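Local coordinates for Gp15 protein (Listeria phage PSA, PDB 6R5W) that serves as the trimeric receptor binding protein of the phage, probably recognising the surface of its Listeria host through this C-terminal part, at residues N86-V90 against F113-D117. Numbering follows the deposited sequence.
Sequences NRFLV and FLAPD. With CD (cadmium ion), chain G.
Asp117 OD2 is gripped twice: by Arg87 NH1 at 2.8 Å, in a nearly straight salt-bridge hydrogen bond (177°), and by a cadmium ion at 2.4 Å. The NH1 donor approaches the anti side of the carboxylate, 31° out of its plane, while the oxygen lies in the guanidinium plane. Asp117 OD1 also binds the cadmium, at 2.5 Å, making the carboxylate a bidentate ligand; four waters complete the shell, one of them weakly bonded to Arg87 NH2. The Arg87 chain, extended from CG to NE, carries the guanidinium out to this carboxylate, and NH1 also bonds to Thr168 O. The other end of the contact is apolar. Leu114 CD2 touches Val90 CG2 at 3.8 Å. The same Leu114 CD2 lies 3.9 Å from Phe88 CD2. Phe88 CE2 meets the edge of the Phe113 ring, 4.0 Å from Phe113 CD2. Phe113 CG sits between its backbone N and carbonyl carbon (chi1 74°), which sets one face of the ring against Leu114 CG, offset toward the rim. Tyr81 packs edge-to-face with both phenylalanines. The contact joins the loop between strands 105-109 and 122-127 to the start of strand 87-97, an inner strand of an antiparallel four-stranded sheet in the β-rich C-terminal domain beyond the helical stalk.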
loop_
_atom_site.group_PDB
_atom_site.type_symbol
_atom_site.label_atom_id
_atom_site.label_comp_id
_atom_site.label_asym_id
_atom_site.label_seq_id
_atom_site.Cartn_x
_atom_site.Cartn_y
_atom_site.Cartn_z
ATOM N N ASN A 86 6.231 -8.554 -4.563
ATOM C CA ASN A 86 6.516 -9.965 -4.389
ATOM C C ASN A 86 7.235 -10.272 -3.087
ATOM O O ASN A 86 7.991 -11.253 -2.988
ATOM C CB ASN A 86 7.253 -10.441 -5.645
ATOM C CG ASN A 86 6.299 -10.548 -6.819
ATOM O OD1 ASN A 86 5.271 -11.285 -6.751
ATOM N ND2 ASN A 86 6.525 -9.723 -7.812
ATOM N N ARG A 87 6.993 -9.461 -2.056
ATOM C CA ARG A 87 7.507 -9.744 -0.739
ATOM C C ARG A 87 6.369 -9.664 0.246
ATOM O O ARG A 87 5.268 -9.258 -0.104
ATOM C CB ARG A 87 8.607 -8.740 -0.318
ATOM C CG ARG A 87 9.878 -8.679 -1.261
ATOM C CD ARG A 87 10.703 -7.474 -0.847
ATOM N NE ARG A 87 11.917 -7.195 -1.613
ATOM C CZ ARG A 87 13.135 -7.559 -1.247
ATOM N NH1 ARG A 87 13.354 -8.287 -0.149
ATOM N NH2 ARG A 87 14.165 -7.173 -2.011
ATOM N N PHE A 88 6.669 -9.999 1.488
ATOM C CA PHE A 88 5.757 -9.764 2.600
ATOM C C PHE A 88 6.466 -8.914 3.657
ATOM O O PHE A 88 7.633 -9.168 3.990
ATOM C CB PHE A 88 5.280 -11.021 3.283
ATOM C CG PHE A 88 4.588 -11.972 2.378
ATOM C CD1 PHE A 88 3.274 -11.732 1.980
ATOM C CD2 PHE A 88 5.228 -13.124 1.937
ATOM C CE1 PHE A 88 2.622 -12.625 1.138
ATOM C CE2 PHE A 88 4.565 -14.018 1.114
ATOM C CZ PHE A 88 3.281 -13.745 0.702
ATOM N N LEU A 89 5.694 -8.004 4.293
ATOM C CA LEU A 89 6.084 -7.398 5.541
ATOM C C LEU A 89 5.492 -8.245 6.656
ATOM O O LEU A 89 4.283 -8.468 6.675
ATOM C CB LEU A 89 5.574 -5.984 5.613
ATOM C CG LEU A 89 5.933 -5.281 6.907
ATOM C CD1 LEU A 89 7.451 -4.987 7.020
ATOM C CD2 LEU A 89 5.136 -3.942 6.919
ATOM N N VAL A 90 6.335 -8.694 7.573
ATOM C CA VAL A 90 5.954 -9.634 8.623
ATOM C C VAL A 90 6.053 -8.903 9.956
ATOM O O VAL A 90 7.070 -8.253 10.245
ATOM C CB VAL A 90 6.832 -10.898 8.620
ATOM C CG1 VAL A 90 6.430 -11.818 9.808
ATOM C CG2 VAL A 90 6.768 -11.622 7.255
ATOM N N PHE A 113 7.830 -19.858 3.944
ATOM C CA PHE A 113 7.528 -18.757 3.044
ATOM C C PHE A 113 7.648 -17.364 3.726
ATOM O O PHE A 113 7.571 -16.325 3.021
ATOM C CB PHE A 113 6.131 -18.882 2.407
ATOM C CG PHE A 113 4.963 -18.583 3.351
ATOM C CD1 PHE A 113 4.489 -19.521 4.222
ATOM C CD2 PHE A 113 4.345 -17.348 3.329
ATOM C CE1 PHE A 113 3.424 -19.262 5.052
ATOM C CE2 PHE A 113 3.296 -17.076 4.181
ATOM C CZ PHE A 113 2.846 -18.040 5.040
ATOM N N LEU A 114 7.838 -17.312 5.047
ATOM C CA LEU A 114 8.103 -16.046 5.731
ATOM C C LEU A 114 9.572 -15.934 6.121
ATOM O O LEU A 114 9.914 -15.195 7.025
ATOM C CB LEU A 114 7.196 -15.903 6.945
ATOM C CG LEU A 114 5.711 -15.832 6.574
ATOM C CD1 LEU A 114 4.924 -15.593 7.858
ATOM C CD2 LEU A 114 5.423 -14.736 5.537
ATOM N N ALA A 115 10.468 -16.690 5.470
ATOM C CA ALA A 115 11.892 -16.520 5.770
ATOM C C ALA A 115 12.339 -15.093 5.440
ATOM O O ALA A 115 11.908 -14.517 4.439
ATOM C CB ALA A 115 12.725 -17.522 4.954
ATOM N N PRO A 116 13.221 -14.492 6.243
ATOM C CA PRO A 116 13.627 -13.101 5.988
ATOM C C PRO A 116 14.576 -12.945 4.804
ATOM O O PRO A 116 15.365 -13.849 4.509
ATOM C CB PRO A 116 14.334 -12.692 7.293
ATOM C CG PRO A 116 14.834 -13.975 7.845
ATOM C CD PRO A 116 13.790 -15.036 7.476
ATOM N N ASP A 117 14.554 -11.768 4.188
ATOM C CA ASP A 117 15.613 -11.352 3.272
ATOM C C ASP A 117 16.809 -10.957 4.127
ATOM O O ASP A 117 16.806 -9.903 4.752
ATOM C CB ASP A 117 15.174 -10.214 2.370
ATOM C CG ASP A 117 16.129 -9.990 1.197
ATOM O OD1 ASP A 117 17.026 -10.805 1.111
ATOM O OD2 ASP A 117 15.986 -9.022 0.453
HETATM CD CD CD G . 17.548 -9.834 -1.121
HETATM O O HOH W 1 17.349 -7.933 -2.799
HETATM O O HOH W 2 15.450 -11.055 -2.218
HETATM O O HOH W 3 19.141 -11.501 -1.896
HETATM O O HOH W 4 19.317 -8.364 0.001
#